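Ribonuclease H (Uncultured organism, PDB 3U3G) probably cleaves the RNA strand of RNA/DNA hybrids, as a type 1 ribonuclease H. Local coordinates at residues N2-G10 / E49-L60. Numbering follows the deposited sequence.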
ATOM      1  N   ASN A   2       4.028 -13.582  14.242  1.00 15.81           N
ATOM      2  CA  ASN A   2       5.477 -13.329  14.299  1.00 20.06           C
ATOM      3  C   ASN A   2       5.980 -12.463  13.151  1.00 20.01           C
ATOM      4  O   ASN A   2       7.141 -12.063  13.125  1.00 20.53           O
ATOM      5  CB  ASN A   2       6.265 -14.645  14.303  1.00 24.46           C
ATOM      6  CG  ASN A   2       5.803 -15.599  15.383  1.00 37.85           C
ATOM      7  OD1 ASN A   2       5.941 -16.813  15.244  1.00 50.15           O
ATOM      8  ND2 ASN A   2       5.383 -15.050  16.519  1.00 44.53           N
ATOM      9  N   LYS A   3       5.148 -12.287  12.137  1.00 14.42           N
ATOM     10  CA  LYS A   3       5.443 -11.327  11.092  1.00 14.25           C
ATOM     11  C   LYS A   3       4.142 -10.778  10.584  1.00 13.60           C
ATOM     12  O   LYS A   3       3.098 -11.429  10.696  1.00 14.03           O
ATOM     13  CB  LYS A   3       6.199 -11.989   9.937  1.00 17.10           C
ATOM     14  CG  LYS A   3       6.757 -10.993   8.917  1.00 26.43           C
ATOM     15  CD  LYS A   3       7.350 -11.692   7.698  1.00 39.19           C
ATOM     16  CE  LYS A   3       8.218 -12.874   8.099  1.00 46.10           C
ATOM     17  NZ  LYS A   3       9.341 -13.076   7.141  1.00 50.29           N
ATOM     18  N   ILE A   4       4.193  -9.531  10.137  1.00 12.91           N
ATOM     19  CA  ILE A   4       3.058  -8.891   9.502  1.00 11.77           C
ATOM     20  C   ILE A   4       3.390  -8.665   8.033  1.00 12.80           C
ATOM     21  O   ILE A   4       4.414  -8.058   7.709  1.00 14.82           O
ATOM     22  CB  ILE A   4       2.718  -7.556  10.192  1.00 11.88           C
ATOM     23  CG1 ILE A   4       2.210  -7.813  11.615  1.00 12.21           C
ATOM     24  CG2 ILE A   4       1.667  -6.791   9.391  1.00 16.94           C
ATOM     25  CD1 ILE A   4       1.998  -6.525  12.445  1.00 17.19           C
ATOM     26  N   ILE A   5       2.604  -9.281   7.158  1.00  9.22           N
ATOM     27  CA  ILE A   5       2.805  -9.171   5.718  1.00 10.26           C
ATOM     28  C   ILE A   5       1.683  -8.334   5.123  1.00  9.97           C
ATOM     29  O   ILE A   5       0.496  -8.629   5.322  1.00  9.77           O
ATOM     30  CB  ILE A   5       2.820 -10.567   5.036  1.00 10.55           C
ATOM     31  CG1 ILE A   5       3.942 -11.429   5.625  1.00 14.47           C
ATOM     32  CG2 ILE A   5       3.012 -10.415   3.520  1.00 10.94           C
ATOM     33  CD1 ILE A   5       3.827 -12.890   5.266  1.00 20.46           C
ATOM     34  N   ILE A   6       2.057  -7.275   4.416  1.00  9.06           N
ATOM     35  CA  ILE A   6       1.109  -6.320   3.861  1.00  8.84           C
ATOM     36  C   ILE A   6       1.178  -6.393   2.340  1.00 10.77           C
ATOM     37  O   ILE A   6       2.273  -6.506   1.783  1.00 12.19           O
ATOM     38  CB  ILE A   6       1.462  -4.885   4.303  1.00 10.35           C
ATOM     39  CG1 ILE A   6       1.424  -4.752   5.829  1.00 11.20           C
ATOM     40  CG2 ILE A   6       0.508  -3.882   3.667  1.00 12.42           C
ATOM     41  CD1 ILE A   6       1.972  -3.434   6.351  1.00 14.98           C
ATOM     42  N   TYR A   7       0.026  -6.457   1.678  1.00  9.45           N
ATOM     43  CA  TYR A   7      -0.059  -6.267   0.227  1.00  8.20           C
ATOM     44  C   TYR A   7      -0.820  -4.978  -0.023  1.00  7.93           C
ATOM     45  O   TYR A   7      -1.876  -4.749   0.581  1.00  8.77           O
ATOM     46  CB  TYR A   7      -0.853  -7.399  -0.436  1.00  9.35           C
ATOM     47  CG  TYR A   7      -0.324  -8.785  -0.152  1.00 10.27           C
ATOM     48  CD1 TYR A   7      -0.468  -9.358   1.111  1.00 10.47           C
ATOM     49  CD2 TYR A   7       0.442  -9.457  -1.098  1.00  9.71           C
ATOM     50  CE1 TYR A   7       0.008 -10.641   1.379  1.00 12.69           C
ATOM     51  CE2 TYR A   7       0.935 -10.732  -0.834  1.00 12.46           C
ATOM     52  CZ  TYR A   7       0.762 -11.288   0.414  1.00 11.70           C
ATOM     53  OH  TYR A   7       1.310 -12.534   0.712  1.00 13.81           O
ATOM     54  N   THR A   8      -0.326  -4.151  -0.929  1.00  8.66           N
ATOM     55  CA  THR A   8      -1.076  -2.953  -1.286  1.00  8.73           C
ATOM     56  C   THR A   8      -1.271  -2.843  -2.778  1.00  9.03           C
ATOM     57  O   THR A   8      -0.458  -3.346  -3.556  1.00 10.92           O
ATOM     58  CB  THR A   8      -0.426  -1.648  -0.774  1.00  9.08           C
ATOM     59  OG1 THR A   8       0.804  -1.412  -1.475  1.00 10.08           O
ATOM     60  CG2 THR A   8      -0.146  -1.721   0.732  1.00  8.43           C
ATOM     61  N   ASP A   9      -2.340  -2.167  -3.170  1.00  8.83           N
ATOM     62  CA  ASP A   9      -2.546  -1.781  -4.558  1.00 10.66           C
ATOM     63  C   ASP A   9      -3.418  -0.528  -4.580  1.00 10.06           C
ATOM     64  O   ASP A   9      -4.194  -0.262  -3.650  1.00  8.85           O
ATOM     65  CB  ASP A   9      -3.228  -2.922  -5.337  1.00 10.60           C
ATOM     66  CG  ASP A   9      -3.066  -2.798  -6.852  1.00 17.74           C
ATOM     67  OD1 ASP A   9      -2.232  -2.002  -7.330  1.00 14.41           O
ATOM     68  OD2 ASP A   9      -3.781  -3.525  -7.577  1.00 31.30           O
ATOM     69  N   GLY A  10      -3.284   0.251  -5.645  1.00  8.77           N
ATOM     70  CA  GLY A  10      -4.160   1.381  -5.891  1.00  9.47           C
ATOM     71  C   GLY A  10      -4.386   1.492  -7.379  1.00 10.80           C
ATOM     72  O   GLY A  10      -3.538   1.091  -8.175  1.00 14.38           O
ATOM     73  N   GLU A  49      -1.641   4.327  -5.898  1.00  9.89           N
ATOM     74  CA  GLU A  49      -0.702   3.359  -5.341  1.00  9.55           C
ATOM     75  C   GLU A  49      -0.033   3.904  -4.082  1.00  8.98           C
ATOM     76  O   GLU A  49       0.188   3.176  -3.105  1.00  9.16           O
ATOM     77  CB  GLU A  49       0.379   2.982  -6.360  1.00 10.65           C
ATOM     78  CG  GLU A  49      -0.080   2.063  -7.503  1.00 15.82           C
ATOM     79  CD  GLU A  49       0.262   0.583  -7.283  1.00 34.73           C
ATOM     80  OE1 GLU A  49       0.418   0.138  -6.120  1.00 25.47           O
ATOM     81  OE2 GLU A  49       0.326  -0.159  -8.286  1.00 26.92           O
ATOM     82  N   TYR A  50       0.371   5.174  -4.131  1.00 10.13           N
ATOM     83  CA  TYR A  50       1.028   5.787  -2.977  1.00  9.70           C
ATOM     84  C   TYR A  50       0.050   5.981  -1.821  1.00  8.37           C
ATOM     85  O   TYR A  50       0.394   5.710  -0.671  1.00  7.82           O
ATOM     86  CB  TYR A  50       1.640   7.136  -3.355  1.00  7.77           C
ATOM     87  CG  TYR A  50       3.048   7.076  -3.922  1.00  7.97           C
ATOM     88  CD1 TYR A  50       3.400   6.154  -4.897  1.00 10.52           C
ATOM     89  CD2 TYR A  50       4.010   8.000  -3.536  1.00  8.35           C
ATOM     90  CE1 TYR A  50       4.688   6.118  -5.418  1.00  8.92           C
ATOM     91  CE2 TYR A  50       5.260   8.014  -4.110  1.00  9.06           C
ATOM     92  CZ  TYR A  50       5.607   7.054  -5.028  1.00 10.74           C
ATOM     93  OH  TYR A  50       6.902   7.021  -5.525  1.00 12.02           O
ATOM     94  N   GLU A  51      -1.190   6.335  -2.138  1.00  9.47           N
ATOM     95  CA  GLU A  51      -2.205   6.469  -1.094  1.00  8.26           C
ATOM     96  C   GLU A  51      -2.483   5.125  -0.423  1.00  9.00           C
ATOM     97  O   GLU A  51      -2.795   5.078   0.763  1.00  7.94           O
ATOM     98  CB  GLU A  51      -3.502   7.062  -1.652  1.00  9.14           C
ATOM     99  CG  GLU A  51      -3.457   8.526  -2.065  1.00 11.87           C
ATOM    100  CD  GLU A  51      -3.496   9.498  -0.890  1.00 18.55           C
ATOM    101  OE1 GLU A  51      -3.221   9.098   0.276  1.00 13.47           O
ATOM    102  OE2 GLU A  51      -3.734  10.700  -1.160  1.00 20.28           O
ATOM    103  N   ALA A  52      -2.408   4.028  -1.170  1.00  8.47           N
ATOM    104  CA  ALA A  52      -2.636   2.726  -0.570  1.00  6.67           C
ATOM    105  C   ALA A  52      -1.548   2.386   0.439  1.00  5.88           C
ATOM    106  O   ALA A  52      -1.833   1.847   1.513  1.00  7.68           O
ATOM    107  CB  ALA A  52      -2.722   1.650  -1.649  1.00  8.22           C
ATOM    108  N   LEU A  53      -0.300   2.757   0.134  1.00  7.07           N
ATOM    109  CA  LEU A  53       0.777   2.611   1.114  1.00  9.28           C
ATOM    110  C   LEU A  53       0.534   3.472   2.366  1.00  5.83           C
ATOM    111  O   LEU A  53       0.768   3.013   3.488  1.00  6.98           O
ATOM    112  CB  LEU A  53       2.137   2.963   0.497  1.00 10.42           C
ATOM    113  CG  LEU A  53       2.699   2.021  -0.558  1.00 14.86           C
ATOM    114  CD1 LEU A  53       3.816   2.720  -1.327  1.00 21.24           C
ATOM    115  CD2 LEU A  53       3.220   0.771   0.129  1.00 16.80           C
ATOM    116  N   ILE A  54       0.151   4.733   2.162  1.00  7.07           N
ATOM    117  CA  ILE A  54      -0.153   5.605   3.293  1.00  7.09           C
ATOM    118  C   ILE A  54      -1.258   4.999   4.181  1.00  6.60           C
ATOM    119  O   ILE A  54      -1.134   4.964   5.399  1.00  6.67           O
ATOM    120  CB  ILE A  54      -0.514   7.010   2.804  1.00  6.75           C
ATOM    121  CG1 ILE A  54       0.729   7.649   2.173  1.00  8.71           C
ATOM    122  CG2 ILE A  54      -1.045   7.859   3.948  1.00  8.55           C
ATOM    123  CD1 ILE A  54       0.445   8.933   1.437  1.00  9.27           C
ATOM    124  N   ARG A  55      -2.277   4.432   3.551  1.00  6.26           N
ATOM    125  CA  ARG A  55      -3.351   3.774   4.275  1.00  7.18           C
ATOM    126  C   ARG A  55      -2.878   2.522   4.997  1.00  7.64           C
ATOM    127  O   ARG A  55      -3.211   2.326   6.163  1.00  6.88           O
ATOM    128  CB  ARG A  55      -4.515   3.445   3.344  1.00  7.11           C
ATOM    129  CG  ARG A  55      -5.578   2.524   3.945  1.00  7.33           C
ATOM    130  CD  ARG A  55      -6.308   3.119   5.169  1.00  8.30           C
ATOM    131  NE  ARG A  55      -7.384   2.227   5.645  1.00  7.69           N
ATOM    132  CZ  ARG A  55      -8.620   2.240   5.163  1.00  7.75           C
ATOM    133  NH1 ARG A  55      -9.495   1.321   5.560  1.00 10.02           N
ATOM    134  NH2 ARG A  55      -8.987   3.180   4.300  1.00  7.61           N
ATOM    135  N   ALA A  56      -2.013   1.730   4.361  1.00  6.25           N
ATOM    136  CA  ALA A  56      -1.443   0.579   5.073  1.00  7.25           C
ATOM    137  C   ALA A  56      -0.658   0.983   6.315  1.00  6.75           C
ATOM    138  O   ALA A  56      -0.774   0.350   7.367  1.00  7.38           O
ATOM    139  CB  ALA A  56      -0.580  -0.270   4.142  1.00  7.87           C
ATOM    140  N   LEU A  57       0.129   2.057   6.200  1.00  6.43           N
ATOM    141  CA  LEU A  57       0.868   2.573   7.354  1.00  7.39           C
ATOM    142  C   LEU A  57      -0.036   3.091   8.477  1.00  6.62           C
ATOM    143  O   LEU A  57       0.293   2.923   9.658  1.00  7.71           O
ATOM    144  CB  LEU A  57       1.858   3.653   6.910  1.00  8.14           C
ATOM    145  CG  LEU A  57       2.970   3.084   6.028  1.00  7.49           C
ATOM    146  CD1 LEU A  57       3.713   4.245   5.374  1.00 10.42           C
ATOM    147  CD2 LEU A  57       3.962   2.248   6.854  1.00 13.85           C
ATOM    148  N   GLU A  58      -1.199   3.630   8.113  1.00  5.33           N
ATOM    149  CA  GLU A  58      -2.214   4.014   9.084  1.00  6.90           C
ATOM    150  C   GLU A  58      -2.838   2.788   9.749  1.00  6.84           C
ATOM    151  O   GLU A  58      -2.981   2.735  10.979  1.00  6.99           O
ATOM    152  CB  GLU A  58      -3.273   4.872   8.390  1.00  8.83           C
ATOM    153  CG  GLU A  58      -4.563   5.099   9.155  1.00 12.29           C
ATOM    154  CD  GLU A  58      -4.516   6.311  10.056  1.00 12.32           C
ATOM    155  OE1 GLU A  58      -3.386   6.761  10.381  1.00 14.65           O
ATOM    156  OE2 GLU A  58      -5.593   6.657  10.615  1.00 11.80           O
ATOM    157  N   ASP A  59      -3.205   1.802   8.936  1.00  7.03           N
ATOM    158  CA  ASP A  59      -3.787   0.563   9.455  1.00  6.95           C
ATOM    159  C   ASP A  59      -2.856  -0.031  10.497  1.00  9.72           C
ATOM    160  O   ASP A  59      -3.300  -0.532  11.526  1.00  9.01           O
ATOM    161  CB  ASP A  59      -3.952  -0.446   8.317  1.00  7.88           C
ATOM    162  CG  ASP A  59      -5.047  -0.055   7.329  1.00  8.59           C
ATOM    163  OD1 ASP A  59      -6.012   0.640   7.714  1.00  8.81           O
ATOM    164  OD2 ASP A  59      -5.044  -0.635   6.227  1.00  8.46           O
ATOM    165  N   LEU A  60      -1.558  -0.009  10.206  1.00  6.85           N
ATOM    166  CA  LEU A  60      -0.595  -0.598  11.129  1.00  8.27           C
ATOM    167  C   LEU A  60      -0.728  -0.069  12.557  1.00  8.33           C
ATOM    168  O   LEU A  60      -0.418  -0.782  13.521  1.00  8.40           O
ATOM    169  CB  LEU A  60       0.835  -0.391  10.620  1.00  9.28           C
ATOM    170  CG  LEU A  60       1.259  -1.336   9.503  1.00 11.79           C
ATOM    171  CD1 LEU A  60       2.681  -1.015   9.057  1.00 13.56           C
ATOM    172  CD2 LEU A  60       1.154  -2.778  10.005  1.00 16.97           C
TER
HETATM  173  O   HOH W   1       0.091   0.340  -3.550  1.00 11.04           O
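Thr8 of strand 3-10 faces Ala52, Leu53 and Ala56 of helix 49-60, which packs over the strand and runs largely against its direction. Thr8 CB lies 4.1 Å from Ala52 CB. A chi1 of 68° sets Thr8 OG1 between the backbone N and the carbonyl carbon. Thr8 CG2 is left anti to that carbon and meets Ala56 CB at 3.7 Å. Thr8 OG1 touches Leu53 CD2 at 3.6 Å, the two side chains crossing at about a right angle. Thr8 OG1 also donates to a water 2.8 Å off. That water donates in turn to Glu49 O and, at 2.6 Å, to Glu49 OE1. Farther along, Ile6 CD1 and Leu60 CD1 meet tip to tip at 3.7 Å, while Ile6 CG2 rests on Ala56 CB. At the other end the Glu49 chain bends at chi2 (-99°). Glu49 OE2 then lies 3.3 Å from Asp9 OD1, close but not hydrogen-bonded, with the carboxylate planes 58° apart. With an alanine in place of Glu49, the water would probably keep its backbone O but lose OE1, and Asp9 its acidic neighbour. No direct hydrogen bond joins segments 2-10 and 49-60. Apolar packing gives way to a water bridge and paired carboxylates, and RNase H relatives group acids similarly at their active site.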